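Local coordinates for protein polyketide synthase PksL (Bacillus subtilis, PDB 5E1V) that probably dehydrates carrier-bound beta-hydroxyacyl intermediates in bacillaene assembly, through the monomeric dehydratase domain of a trans-AT split module, at residues 3-8 against 39-44; 32-37 against 71-76; 201-206 against 235-240. All coordinates share one frame; numbering follows the deposited sequence.

Contact 1. Residues 3-8 against 39-44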
ATOM      1  N   LYS A   3      -3.551  -3.273  26.233  1.00 45.06           N
ATOM      2  CA  LYS A   3      -2.084  -3.403  26.299  1.00 38.42           C
ATOM      3  C   LYS A   3      -1.526  -4.360  25.238  1.00 27.42           C
ATOM      4  O   LYS A   3      -0.361  -4.228  24.855  1.00 24.37           O
ATOM      5  CB  LYS A   3      -1.642  -3.918  27.665  1.00 42.08           C
ATOM      6  N   LYS A   4      -2.331  -5.351  24.873  1.00 29.27           N
ATOM      7  CA  LYS A   4      -1.949  -6.400  23.926  1.00 28.07           C
ATOM      8  C   LYS A   4      -3.173  -6.629  23.074  1.00 30.40           C
ATOM      9  O   LYS A   4      -4.219  -7.027  23.601  1.00 30.61           O
ATOM     10  CB  LYS A   4      -1.626  -7.714  24.643  1.00 31.19           C
ATOM     11  N   ILE A   5      -3.048  -6.340  21.768  1.00 28.80           N
ATOM     12  CA  ILE A   5      -4.121  -6.522  20.808  1.00 27.63           C
ATOM     13  C   ILE A   5      -3.670  -7.644  19.857  1.00 28.02           C
ATOM     14  O   ILE A   5      -2.518  -7.645  19.413  1.00 21.92           O
ATOM     15  CB  ILE A   5      -4.305  -5.265  19.990  1.00 31.63           C
ATOM     16  CG1 ILE A   5      -4.921  -4.183  20.836  1.00 33.45           C
ATOM     17  CG2 ILE A   5      -5.188  -5.579  18.793  1.00 32.92           C
ATOM     18  CD1 ILE A   5      -4.802  -2.797  20.237  1.00 34.77           C
ATOM     19  N   THR A   6      -4.531  -8.622  19.595  1.00 27.51           N
ATOM     20  CA  THR A   6      -4.188  -9.638  18.570  1.00 28.16           C
ATOM     21  C   THR A   6      -5.335  -9.799  17.571  1.00 27.08           C
ATOM     22  O   THR A   6      -6.506  -9.640  17.909  1.00 24.48           O
ATOM     23  CB  THR A   6      -3.869 -10.999  19.178  1.00 31.74           C
ATOM     24  OG1 THR A   6      -5.102 -11.646  19.458  1.00 41.41           O
ATOM     25  CG2 THR A   6      -3.007 -10.917  20.490  1.00 33.37           C
ATOM     26  N   LYS A   7      -5.006 -10.140  16.325  1.00 23.13           N
ATOM     27  CA  LYS A   7      -6.009 -10.302  15.310  1.00 19.12           C
ATOM     28  C   LYS A   7      -5.409 -11.412  14.468  1.00 20.54           C
ATOM     29  O   LYS A   7      -4.203 -11.432  14.220  1.00 16.87           O
ATOM     30  CB  LYS A   7      -6.164  -9.031  14.485  1.00 20.03           C
ATOM     31  CG  LYS A   7      -7.133  -9.062  13.325  1.00 22.11           C
ATOM     32  CD  LYS A   7      -8.602  -9.244  13.672  1.00 23.71           C
ATOM     33  CE  LYS A   7      -9.454  -8.872  12.451  1.00 27.83           C
ATOM     34  NZ  LYS A   7     -10.888  -8.930  12.844  1.00 30.12           N
ATOM     35  N   GLN A   8      -6.252 -12.390  14.177  1.00 18.28           N
ATOM     36  CA  GLN A   8      -5.920 -13.491  13.290  1.00 18.73           C
ATOM     37  C   GLN A   8      -6.682 -13.344  11.978  1.00 19.93           C
ATOM     38  O   GLN A   8      -7.950 -13.194  11.972  1.00 21.43           O
ATOM     39  CB  GLN A   8      -6.279 -14.822  14.000  1.00 22.74           C
ATOM     40  CG  GLN A   8      -5.906 -16.008  13.159  1.00 25.39           C
ATOM     41  CD  GLN A   8      -6.161 -17.339  13.852  1.00 29.72           C
ATOM     42  OE1 GLN A   8      -7.200 -17.941  13.624  1.00 34.39           O
ATOM     43  NE2 GLN A   8      -5.216 -17.799  14.677  1.00 27.33           N
ATOM     44  N   TYR A  39      -4.568  -0.562  10.458  1.00 11.47           N
ATOM     45  CA  TYR A  39      -5.453   0.499  10.927  1.00 11.58           C
ATOM     46  C   TYR A  39      -6.824  -0.108  11.259  1.00 12.12           C
ATOM     47  O   TYR A  39      -7.486   0.389  12.213  1.00 11.47           O
ATOM     48  CB  TYR A  39      -5.577   1.626   9.898  1.00 11.05           C
ATOM     49  CG  TYR A  39      -4.492   2.691  10.004  1.00 13.10           C
ATOM     50  CD1 TYR A  39      -3.297   2.599   9.325  1.00 12.98           C
ATOM     51  CD2 TYR A  39      -4.643   3.771  10.879  1.00 13.99           C
ATOM     52  CE1 TYR A  39      -2.282   3.522   9.521  1.00 13.76           C
ATOM     53  CE2 TYR A  39      -3.654   4.703  10.999  1.00 14.41           C
ATOM     54  CZ  TYR A  39      -2.466   4.558  10.305  1.00 13.67           C
ATOM     55  OH  TYR A  39      -1.482   5.529  10.425  1.00 16.33           O
ATOM     56  N   GLN A  40      -7.233  -1.169  10.526  1.00 11.42           N
ATOM     57  CA  GLN A  40      -8.507  -1.892  10.910  1.00 12.33           C
ATOM     58  C   GLN A  40      -8.480  -2.418  12.323  1.00 12.47           C
ATOM     59  O   GLN A  40      -9.496  -2.357  13.005  1.00 13.08           O
ATOM     60  CB  GLN A  40      -8.868  -3.029   9.959  1.00 13.26           C
ATOM     61  CG  GLN A  40      -9.139  -2.517   8.578  1.00 14.62           C
ATOM     62  CD  GLN A  40     -10.579  -2.303   8.202  1.00 17.68           C
ATOM     63  OE1 GLN A  40     -11.500  -2.422   9.027  1.00 19.69           O
ATOM     64  NE2 GLN A  40     -10.792  -2.147   6.886  1.00 18.08           N
ATOM     65  N   ILE A  41      -7.361  -3.034  12.707  1.00 12.46           N
ATOM     66  CA  ILE A  41      -7.156  -3.603  13.983  1.00 13.96           C
ATOM     67  C   ILE A  41      -7.298  -2.524  15.103  1.00 14.95           C
ATOM     68  O   ILE A  41      -8.004  -2.701  16.104  1.00 14.82           O
ATOM     69  CB  ILE A  41      -5.790  -4.295  14.049  1.00 15.16           C
ATOM     70  CG1 ILE A  41      -5.849  -5.579  13.191  1.00 16.67           C
ATOM     71  CG2 ILE A  41      -5.463  -4.716  15.471  1.00 16.32           C
ATOM     72  CD1 ILE A  41      -4.493  -6.053  12.855  1.00 18.71           C
ATOM     73  N   PHE A  42      -6.604  -1.426  14.939  1.00 14.37           N
ATOM     74  CA  PHE A  42      -6.690  -0.363  15.983  1.00 13.75           C
ATOM     75  C   PHE A  42      -8.042   0.282  16.033  1.00 15.30           C
ATOM     76  O   PHE A  42      -8.532   0.668  17.135  1.00 16.19           O
ATOM     77  CB  PHE A  42      -5.624   0.639  15.659  1.00 14.61           C
ATOM     78  CG  PHE A  42      -4.260   0.197  16.188  1.00 14.91           C
ATOM     79  CD1 PHE A  42      -3.873   0.490  17.474  1.00 15.08           C
ATOM     80  CD2 PHE A  42      -3.428  -0.608  15.411  1.00 14.09           C
ATOM     81  CE1 PHE A  42      -2.612   0.097  17.898  1.00 13.64           C
ATOM     82  CE2 PHE A  42      -2.229  -1.090  15.876  1.00 15.02           C
ATOM     83  CZ  PHE A  42      -1.828  -0.725  17.122  1.00 15.72           C
ATOM     84  N   ARG A  43      -8.680   0.426  14.862  1.00 13.54           N
ATOM     85  CA  ARG A  43     -10.051   0.963  14.815  1.00 15.84           C
ATOM     86  C   ARG A  43     -11.004   0.080  15.647  1.00 15.50           C
ATOM     87  O   ARG A  43     -11.936   0.614  16.336  1.00 15.83           O
ATOM     88  CB  ARG A  43     -10.580   1.088  13.397  1.00 15.71           C
ATOM     89  CG  ARG A  43     -11.988   1.685  13.401  1.00 17.48           C
ATOM     90  CD  ARG A  43     -12.424   2.163  12.016  1.00 18.73           C
ATOM     91  NE  ARG A  43     -12.592   1.012  11.112  1.00 17.53           N
ATOM     92  CZ  ARG A  43     -13.157   1.116   9.898  1.00 18.09           C
ATOM     93  NH1 ARG A  43     -13.621   2.289   9.525  1.00 15.22           N
ATOM     94  NH2 ARG A  43     -13.263   0.060   9.124  1.00 16.34           N
ATOM     95  N   GLU A  44     -10.815  -1.228  15.557  1.00 16.26           N
ATOM     96  CA  GLU A  44     -11.727  -2.154  16.240  1.00 17.38           C
ATOM     97  C   GLU A  44     -11.656  -1.983  17.755  1.00 18.29           C
ATOM     98  O   GLU A  44     -12.652  -2.259  18.478  1.00 14.02           O
ATOM     99  CB  GLU A  44     -11.403  -3.592  15.808  1.00 20.39           C
TER

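Contact 2. Residues 32-37 against 71-76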
ATOM      1  N   LEU A  32       1.528  -3.262   0.288  1.00 12.20           N
ATOM      2  CA  LEU A  32       0.894  -1.956   0.647  1.00 13.05           C
ATOM      3  C   LEU A  32      -0.508  -2.149   1.315  1.00 11.84           C
ATOM      4  O   LEU A  32      -1.052  -1.231   1.872  1.00 10.91           O
ATOM      5  CB  LEU A  32       0.788  -1.041  -0.548  1.00 14.88           C
ATOM      6  CG  LEU A  32       2.169  -0.460  -0.963  1.00 15.21           C
ATOM      7  CD1 LEU A  32       2.009   0.201  -2.310  1.00 15.75           C
ATOM      8  CD2 LEU A  32       2.604   0.557   0.077  1.00 15.44           C
ATOM      9  N   ALA A  33      -0.979  -3.394   1.310  1.00 10.59           N
ATOM     10  CA  ALA A  33      -2.208  -3.773   1.976  1.00 10.21           C
ATOM     11  C   ALA A  33      -2.062  -3.843   3.459  1.00  9.76           C
ATOM     12  O   ALA A  33      -3.039  -3.845   4.186  1.00  9.52           O
ATOM     13  CB  ALA A  33      -2.715  -5.101   1.410  1.00  9.96           C
ATOM     14  N   TYR A  34      -0.818  -3.885   3.967  1.00  9.84           N
ATOM     15  CA  TYR A  34      -0.627  -3.898   5.446  1.00  9.57           C
ATOM     16  C   TYR A  34      -1.135  -2.638   6.140  1.00  8.57           C
ATOM     17  O   TYR A  34      -1.354  -2.648   7.385  1.00  9.65           O
ATOM     18  CB  TYR A  34       0.880  -4.146   5.771  1.00 10.31           C
ATOM     19  CG  TYR A  34       1.312  -5.555   5.605  1.00 10.97           C
ATOM     20  CD1 TYR A  34       0.698  -6.548   6.281  1.00 13.48           C
ATOM     21  CD2 TYR A  34       2.349  -5.886   4.751  1.00 13.19           C
ATOM     22  CE1 TYR A  34       1.141  -7.896   6.187  1.00 14.26           C
ATOM     23  CE2 TYR A  34       2.815  -7.182   4.618  1.00 14.23           C
ATOM     24  CZ  TYR A  34       2.265  -8.187   5.365  1.00 14.78           C
ATOM     25  OH  TYR A  34       2.674  -9.477   5.219  1.00 15.16           O
ATOM     26  N   ILE A  35      -1.131  -1.504   5.453  1.00  9.21           N
ATOM     27  CA  ILE A  35      -1.643  -0.236   6.055  1.00  9.77           C
ATOM     28  C   ILE A  35      -3.122  -0.386   6.504  1.00 11.46           C
ATOM     29  O   ILE A  35      -3.483  -0.150   7.672  1.00 10.90           O
ATOM     30  CB  ILE A  35      -1.482   0.943   5.095  1.00 10.40           C
ATOM     31  CG1 ILE A  35       0.040   1.139   4.832  1.00 12.56           C
ATOM     32  CG2 ILE A  35      -2.093   2.164   5.697  1.00 10.71           C
ATOM     33  CD1 ILE A  35       0.342   1.989   3.653  1.00 13.74           C
ATOM     34  N   ASP A  36      -3.936  -0.880   5.542  1.00 11.90           N
ATOM     35  CA  ASP A  36      -5.345  -1.173   5.850  1.00 12.61           C
ATOM     36  C   ASP A  36      -5.492  -2.200   6.952  1.00 12.47           C
ATOM     37  O   ASP A  36      -6.224  -1.929   7.936  1.00 13.32           O
ATOM     38  CB  ASP A  36      -6.167  -1.495   4.628  1.00 13.76           C
ATOM     39  CG  ASP A  36      -7.645  -1.481   4.962  1.00 14.18           C
ATOM     40  OD1 ASP A  36      -8.186  -0.364   5.092  1.00 13.89           O
ATOM     41  OD2 ASP A  36      -8.165  -2.588   5.178  1.00 13.27           O
ATOM     42  N   ILE A  37      -4.776  -3.331   6.845  1.00 12.37           N
ATOM     43  CA  ILE A  37      -4.781  -4.369   7.841  1.00 10.80           C
ATOM     44  C   ILE A  37      -4.568  -3.776   9.269  1.00  9.77           C
ATOM     45  O   ILE A  37      -5.409  -3.967  10.180  1.00  9.71           O
ATOM     46  CB  ILE A  37      -3.821  -5.509   7.486  1.00 11.21           C
ATOM     47  CG1 ILE A  37      -4.373  -6.335   6.318  1.00 11.93           C
ATOM     48  CG2 ILE A  37      -3.514  -6.351   8.710  1.00 11.46           C
ATOM     49  CD1 ILE A  37      -3.340  -7.076   5.553  1.00 10.62           C
ATOM     50  N   ILE A  71      -2.948 -19.046   4.641  1.00 21.51           N
ATOM     51  CA  ILE A  71      -1.971 -18.554   5.569  1.00 22.93           C
ATOM     52  C   ILE A  71      -2.755 -17.929   6.754  1.00 22.28           C
ATOM     53  O   ILE A  71      -3.518 -16.972   6.615  1.00 18.54           O
ATOM     54  CB  ILE A  71      -0.939 -17.551   4.964  1.00 25.46           C
ATOM     55  CG1 ILE A  71       0.176 -18.233   4.131  1.00 30.69           C
ATOM     56  CG2 ILE A  71      -0.240 -16.761   6.099  1.00 22.68           C
ATOM     57  CD1 ILE A  71      -0.241 -19.288   3.156  1.00 36.90           C
ATOM     58  N   VAL A  72      -2.544 -18.493   7.933  1.00 21.12           N
ATOM     59  CA  VAL A  72      -3.205 -17.999   9.109  1.00 20.72           C
ATOM     60  C   VAL A  72      -2.237 -17.009   9.733  1.00 20.97           C
ATOM     61  O   VAL A  72      -1.199 -17.418  10.253  1.00 21.13           O
ATOM     62  CB  VAL A  72      -3.544 -19.130  10.044  1.00 26.09           C
ATOM     63  CG1 VAL A  72      -4.198 -18.561  11.294  1.00 24.06           C
ATOM     64  CG2 VAL A  72      -4.465 -20.145   9.317  1.00 28.43           C
ATOM     65  N   LEU A  73      -2.546 -15.720   9.609  1.00 19.07           N
ATOM     66  CA  LEU A  73      -1.655 -14.635   9.981  1.00 17.23           C
ATOM     67  C   LEU A  73      -2.074 -14.056  11.333  1.00 15.89           C
ATOM     68  O   LEU A  73      -3.164 -13.510  11.485  1.00 16.16           O
ATOM     69  CB  LEU A  73      -1.605 -13.548   8.875  1.00 16.85           C
ATOM     70  CG  LEU A  73      -0.532 -12.421   8.961  1.00 17.01           C
ATOM     71  CD1 LEU A  73       0.865 -12.949   8.740  1.00 17.54           C
ATOM     72  CD2 LEU A  73      -0.739 -11.273   7.953  1.00 17.64           C
ATOM     73  N   ASN A  74      -1.181 -14.186  12.297  1.00 16.56           N
ATOM     74  CA  ASN A  74      -1.398 -13.716  13.635  1.00 17.58           C
ATOM     75  C   ASN A  74      -0.737 -12.377  13.732  1.00 18.33           C
ATOM     76  O   ASN A  74       0.485 -12.283  13.480  1.00 16.74           O
ATOM     77  CB  ASN A  74      -0.793 -14.741  14.584  1.00 24.96           C
ATOM     78  CG  ASN A  74      -1.809 -15.745  15.047  1.00 30.01           C
ATOM     79  OD1 ASN A  74      -2.969 -15.714  14.642  1.00 31.98           O
ATOM     80  ND2 ASN A  74      -1.398 -16.606  15.963  1.00 41.64           N
ATOM     81  N   ILE A  75      -1.538 -11.319  13.972  1.00 18.71           N
ATOM     82  CA  ILE A  75      -1.004  -9.958  14.170  1.00 18.05           C
ATOM     83  C   ILE A  75      -1.086  -9.626  15.661  1.00 20.58           C
ATOM     84  O   ILE A  75      -2.175  -9.619  16.216  1.00 21.15           O
ATOM     85  CB  ILE A  75      -1.680  -8.921  13.280  1.00 20.90           C
ATOM     86  CG1 ILE A  75      -1.539  -9.361  11.830  1.00 20.60           C
ATOM     87  CG2 ILE A  75      -1.045  -7.546  13.369  1.00 19.63           C
ATOM     88  CD1 ILE A  75      -2.592  -8.781  10.979  1.00 21.89           C
ATOM     89  N   GLN A  76       0.070  -9.432  16.306  1.00 21.15           N
ATOM     90  CA  GLN A  76       0.076  -8.981  17.722  1.00 22.46           C
ATOM     91  C   GLN A  76       0.640  -7.546  17.814  1.00 22.60           C
ATOM     92  O   GLN A  76       1.709  -7.247  17.213  1.00 24.29           O
ATOM     93  CB  GLN A  76       0.921  -9.890  18.550  1.00 27.04           C
ATOM     94  CG  GLN A  76       0.521 -11.338  18.450  1.00 36.09           C
ATOM     95  CD  GLN A  76       1.111 -12.169  19.576  1.00 43.29           C
ATOM     96  OE1 GLN A  76       1.494 -11.641  20.631  1.00 49.24           O
ATOM     97  NE2 GLN A  76       1.184 -13.460  19.360  1.00 47.38           N
TER

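Contact 3. Residues 201-206 against 235-240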
ATOM      1  N   ASN A 201       6.131   4.051  -9.419  1.00 27.61           N
ATOM      2  CA  ASN A 201       7.059   3.257 -10.166  1.00 29.93           C
ATOM      3  C   ASN A 201       7.092   3.764 -11.631  1.00 32.61           C
ATOM      4  O   ASN A 201       8.152   3.735 -12.263  1.00 33.50           O
ATOM      5  CB  ASN A 201       6.749   1.773 -10.046  1.00 30.75           C
ATOM      6  CG  ASN A 201       7.890   0.890 -10.515  1.00 37.48           C
ATOM      7  OD1 ASN A 201       8.587   0.231  -9.706  1.00 37.51           O
ATOM      8  ND2 ASN A 201       8.110   0.876 -11.838  1.00 38.56           N
ATOM      9  N   HIS A 202       5.980   4.275 -12.133  1.00 29.99           N
ATOM     10  CA  HIS A 202       5.991   4.857 -13.492  1.00 35.31           C
ATOM     11  C   HIS A 202       6.826   6.152 -13.581  1.00 37.67           C
ATOM     12  O   HIS A 202       7.412   6.442 -14.634  1.00 42.14           O
ATOM     13  CB  HIS A 202       4.584   5.118 -14.011  1.00 35.77           C
ATOM     14  CG  HIS A 202       4.550   5.982 -15.229  1.00 38.54           C
ATOM     15  ND1 HIS A 202       4.730   5.480 -16.503  1.00 41.41           N
ATOM     16  CD2 HIS A 202       4.389   7.318 -15.369  1.00 41.39           C
ATOM     17  CE1 HIS A 202       4.668   6.471 -17.374  1.00 41.02           C
ATOM     18  NE2 HIS A 202       4.456   7.597 -16.713  1.00 43.20           N
ATOM     19  N   LEU A 203       6.893   6.919 -12.494  1.00 35.30           N
ATOM     20  CA  LEU A 203       7.723   8.136 -12.443  1.00 35.22           C
ATOM     21  C   LEU A 203       9.202   7.792 -12.267  1.00 38.93           C
ATOM     22  O   LEU A 203      10.097   8.539 -12.689  1.00 36.25           O
ATOM     23  CB  LEU A 203       7.250   9.036 -11.288  1.00 33.52           C
ATOM     24  CG  LEU A 203       8.026  10.319 -10.979  1.00 34.43           C
ATOM     25  CD1 LEU A 203       8.128  11.264 -12.197  1.00 31.94           C
ATOM     26  CD2 LEU A 203       7.424  11.038  -9.794  1.00 31.81           C
ATOM     27  N   LEU A 204       9.464   6.630 -11.680  1.00 33.51           N
ATOM     28  CA  LEU A 204      10.821   6.162 -11.496  1.00 35.18           C
ATOM     29  C   LEU A 204      11.479   5.609 -12.741  1.00 34.55           C
ATOM     30  O   LEU A 204      12.687   5.330 -12.730  1.00 36.31           O
ATOM     31  CB  LEU A 204      10.832   5.064 -10.449  1.00 34.10           C
ATOM     32  CG  LEU A 204      11.121   5.589  -9.071  1.00 34.65           C
ATOM     33  CD1 LEU A 204      10.812   4.533  -8.011  1.00 37.62           C
ATOM     34  CD2 LEU A 204      12.579   6.016  -9.009  1.00 40.37           C
ATOM     35  N   THR A 205      10.686   5.413 -13.786  1.00 32.30           N
ATOM     36  CA  THR A 205      11.163   4.717 -14.997  1.00 38.75           C
ATOM     37  C   THR A 205      12.538   5.206 -15.491  1.00 39.93           C
ATOM     38  O   THR A 205      13.472   4.410 -15.541  1.00 41.65           O
ATOM     39  CB  THR A 205      10.154   4.845 -16.142  1.00 36.02           C
ATOM     40  OG1 THR A 205       9.868   6.233 -16.331  1.00 46.96           O
ATOM     41  CG2 THR A 205       8.869   4.111 -15.813  1.00 35.94           C
ATOM     42  N   SER A 206      12.698   6.507 -15.774  1.00 41.94           N
ATOM     43  CA  SER A 206      14.022   7.002 -16.257  1.00 42.74           C
ATOM     44  C   SER A 206      15.184   6.593 -15.333  1.00 44.75           C
ATOM     45  O   SER A 206      16.228   6.104 -15.813  1.00 41.80           O
ATOM     46  CB  SER A 206      14.038   8.514 -16.511  1.00 43.96           C
ATOM     47  OG  SER A 206      13.547   9.277 -15.433  1.00 45.79           O
ATOM     48  N   THR A 235      -3.172  11.277  -5.779  1.00 22.58           N
ATOM     49  CA  THR A 235      -1.819  11.069  -5.227  1.00 21.55           C
ATOM     50  C   THR A 235      -0.711  11.836  -5.956  1.00 21.04           C
ATOM     51  O   THR A 235      -0.451  11.632  -7.168  1.00 22.18           O
ATOM     52  CB  THR A 235      -1.405   9.601  -5.226  1.00 18.96           C
ATOM     53  OG1 THR A 235      -2.418   8.850  -4.567  1.00 19.85           O
ATOM     54  CG2 THR A 235      -0.030   9.432  -4.564  1.00 21.01           C
ATOM     55  N   ARG A 236       0.051  12.601  -5.186  1.00 22.56           N
ATOM     56  CA  ARG A 236       1.143  13.336  -5.788  1.00 24.60           C
ATOM     57  C   ARG A 236       2.431  12.718  -5.367  1.00 26.31           C
ATOM     58  O   ARG A 236       2.607  12.345  -4.200  1.00 26.06           O
ATOM     59  CB  ARG A 236       1.136  14.795  -5.342  1.00 28.88           C
ATOM     60  CG  ARG A 236       2.324  15.561  -5.949  1.00 32.14           C
ATOM     61  CD  ARG A 236       2.358  16.985  -5.495  1.00 35.80           C
ATOM     62  NE  ARG A 236       2.622  17.121  -4.074  1.00 34.06           N
ATOM     63  CZ  ARG A 236       2.324  18.229  -3.400  1.00 37.64           C
ATOM     64  NH1 ARG A 236       1.824  19.280  -4.049  1.00 42.00           N
ATOM     65  NH2 ARG A 236       2.562  18.324  -2.111  1.00 33.64           N
ATOM     66  N   ILE A 237       3.322  12.572  -6.331  1.00 22.84           N
ATOM     67  CA  ILE A 237       4.632  12.115  -6.073  1.00 26.36           C
ATOM     68  C   ILE A 237       5.554  13.172  -6.680  1.00 29.55           C
ATOM     69  O   ILE A 237       5.480  13.430  -7.895  1.00 26.48           O
ATOM     70  CB  ILE A 237       4.881  10.747  -6.724  1.00 27.60           C
ATOM     71  CG1 ILE A 237       3.822   9.742  -6.206  1.00 29.17           C
ATOM     72  CG2 ILE A 237       6.298  10.287  -6.408  1.00 26.89           C
ATOM     73  CD1 ILE A 237       3.412   8.687  -7.166  1.00 30.05           C
ATOM     74  N   LYS A 238       6.397  13.747  -5.836  1.00 28.22           N
ATOM     75  CA  LYS A 238       7.367  14.748  -6.268  1.00 29.35           C
ATOM     76  C   LYS A 238       8.662  14.107  -6.685  1.00 27.61           C
ATOM     77  O   LYS A 238       9.226  13.200  -6.002  1.00 25.80           O
ATOM     78  CB  LYS A 238       7.621  15.764  -5.143  1.00 28.85           C
ATOM     79  CG  LYS A 238       6.429  16.585  -4.668  1.00 31.33           C
ATOM     80  CD  LYS A 238       6.960  17.747  -3.808  1.00 31.37           C
ATOM     81  CE  LYS A 238       5.952  18.313  -2.825  1.00 30.70           C
ATOM     82  NZ  LYS A 238       5.678  17.402  -1.659  1.00 32.43           N
ATOM     83  N   ARG A 239       9.222  14.577  -7.815  1.00 28.39           N
ATOM     84  CA  ARG A 239      10.486  13.982  -8.282  1.00 29.31           C
ATOM     85  C   ARG A 239      11.562  14.095  -7.209  1.00 29.56           C
ATOM     86  O   ARG A 239      12.426  13.213  -7.076  1.00 33.02           O
ATOM     87  CB  ARG A 239      10.972  14.651  -9.614  1.00 33.12           C
ATOM     88  CG  ARG A 239      12.081  13.892 -10.340  1.00 33.39           C
ATOM     89  CD  ARG A 239      12.516  14.642 -11.587  1.00 36.01           C
ATOM     90  NE  ARG A 239      11.402  14.957 -12.464  1.00 37.32           N
ATOM     91  CZ  ARG A 239      10.757  14.088 -13.245  1.00 40.96           C
ATOM     92  NH1 ARG A 239      11.085  12.796 -13.274  1.00 38.54           N
ATOM     93  NH2 ARG A 239       9.736  14.513 -13.989  1.00 43.36           N
ATOM     94  N   SER A 240      11.517  15.169  -6.421  1.00 33.87           N
ATOM     95  CA  SER A 240      12.539  15.393  -5.390  1.00 36.97           C
ATOM     96  C   SER A 240      12.538  14.314  -4.299  1.00 37.40           C
ATOM     97  O   SER A 240      13.536  14.157  -3.588  1.00 35.46           O
ATOM     98  CB  SER A 240      12.379  16.772  -4.747  1.00 34.63           C
ATOM     99  OG  SER A 240      11.106  16.928  -4.153  1.00 30.69           O
TER

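Contact 1. Residues 3-8 against 39-44
Ile5 and Ile41 run alongside each other in opposing senses, and their branch methyls make the tight spot of this helix-on-strand contact: Ile5 CG2 lies 3.4 Å from Ile41 CG2, closer than carbons normally approach. In both residues CG2 is anti to the backbone N (chi1 -72° for Ile5, -71° for Ile41), which turns the two methyls into the gap between strand and helix. The longer arms go separate ways. Ile5 CD1 turns from Ile41 to the Phe42 ring, ending 4.3 Å from Phe42 CE1 at a slant to it. Phe42 starts off with its CB turned from the strand, and it is the ring that brings it back within range.

Ile41 meets its second partner with the other branch. Lys7 passes at an angle across that arm, with Lys7 CB 3.7 Å from Ile41 CG1 and the next methylene, Lys7 CG, equally near the same carbon. So the lysine serves here as an aliphatic strip. Beyond it the chain bends at chi2 (65°) and carries the ammonium away from the helix. No hydrogen bond joins the two segments. On the helix Arg43 NH2 donates to Gln40 OE1 at 3.0 Å, from above the amide plane, and Gln40 NE2 bonds to Gly185 O.

The axes of 4-8 and 39-44 come within 9.4 Å of each other. Strand 4-11 is the outermost on its side of the sheet, paired to 70-81 through backbone bonds such as that of Ile5 with Cys77, and helix 34-44 lies over both: Ile41 also reaches strand 70-81, while Phe42 packs against Met111 of strand 104-112 and sets its ring edge-to-face with Trp85.

Contact 2. Residues 32-37 against 71-76
Ile37 and Tyr34, on the first turns of helix 34-44, pack against Ile75 and Leu73 of strand 70-81. This is the inside of a hot-dog fold, the fold expected of polyketide synthase dehydratases, in which an antiparallel sheet wraps a central helix. Contact is light, 117 Å² in all, and the backbones stay well apart: the nearest CA atoms, those of Ile37 and Ile75, are 9.2 Å from each other. Everything that touches is side chain.

The aliphatic part is a single close pair. Ile75 sends its long arm toward the helix, extended at chi2 (156°), and its end methyl CD1 meets the branch methyl CG2 of Ile37 at 3.5 Å, a little inside ordinary van der Waals range. The two side chains cross at about a right angle, so they touch at one methyl each instead of along their lengths. Leu9 of strand 4-11 lies against both isoleucines.

The aromatic part belongs to Tyr34. Its ring leans toward the strand and offers an edge: Leu73 CD2 sits near the ring plane, 4.2 Å from Tyr34 CE1, so the methyl meets the rim and not the pi face. Tyr106, on strand 104-112, touches both Tyr34 and Leu73 and so joins this pair to the neighbouring part of the sheet.

No polar bond crosses between helix and strand; the helix spends its polar groups on itself and on another part of the chain. Ile37 N donates to Ala33 O at 3.2 Å. The buried carboxylate of Asp36 is gripped at both oxygens, OD1 accepting from the backbone N of Met187 and of Phe188, and OD2 from Gln40 NE2.

Contact 3. Residues 201-206 against 235-240
Leu203 and Arg239 bring the two backbones nearest, their CA atoms 7.7 Å apart, where the end of helix 190-203 comes up against strand 232-245 as that strand passes into a short 3-10 turn at 239-240. On the helix side Leu204 N makes a weak bond to Asn201 O, and Thr205 OG1 donates to His202 O at 3.0 Å, near the start of the weakly bonded helix 205-208.

Leu203 is central to the contact, touching both Ile237 and Arg239. With CG anti to the backbone N (chi1 176°) it extends toward the strand, and its two methyls divide the work. CD2 settles on Ile237, 3.6 Å from the branch methyl Ile237 CG2 and the same distance from the backbone Ile237 O, the two side chains passing each other in opposing directions. CD1 approaches the guanidinium obliquely, 3.5 Å from Arg239 NH1.

A bend at chi3 (-54°) brings the end of Arg239 back to the leucine. Its polar end is held by a different part of the chain, NE donating to Glu166 O and NH2, weakly, to Glu165 O, so NH1 meets the leucine from a group these bonds help to hold. Trimming Leu203 to an alanine would probably open a gap beside Ile237 and leave the guanidinium without its apolar support.

Leu203 also touches Val242 farther along strand 232-245. That strand runs between 248-256 and 168-174: Ile237 packs on Leu253 and Leu171 from these neighbours, while Lys238, pointing away from the helix, forms a salt bridge with Glu254. The contact thus seats the end of a helix on the sheet of the second hot dog.

Contacts 1 and 2 are two levels of one interface, their centres 10 Å apart: both use helix 34-44, and strands 4-11 and 70-81 pair directly, with Lys7 O 2.7 Å from Ile75 N and Gln8 NE2 3.1 Å from Asn74 OD1, both probable hydrogen bonds. Contact 3 belongs to the other half, across the centre of the chain, with centres 33 Å from contact 1 and 27 Å from contact 2; its nearest atoms are about 9 Å from those of contact 2. There the end of a helix meets a strand. Double-hot-dog dehydratases build their active site between the two halves; none of these three contacts joins one half to the other.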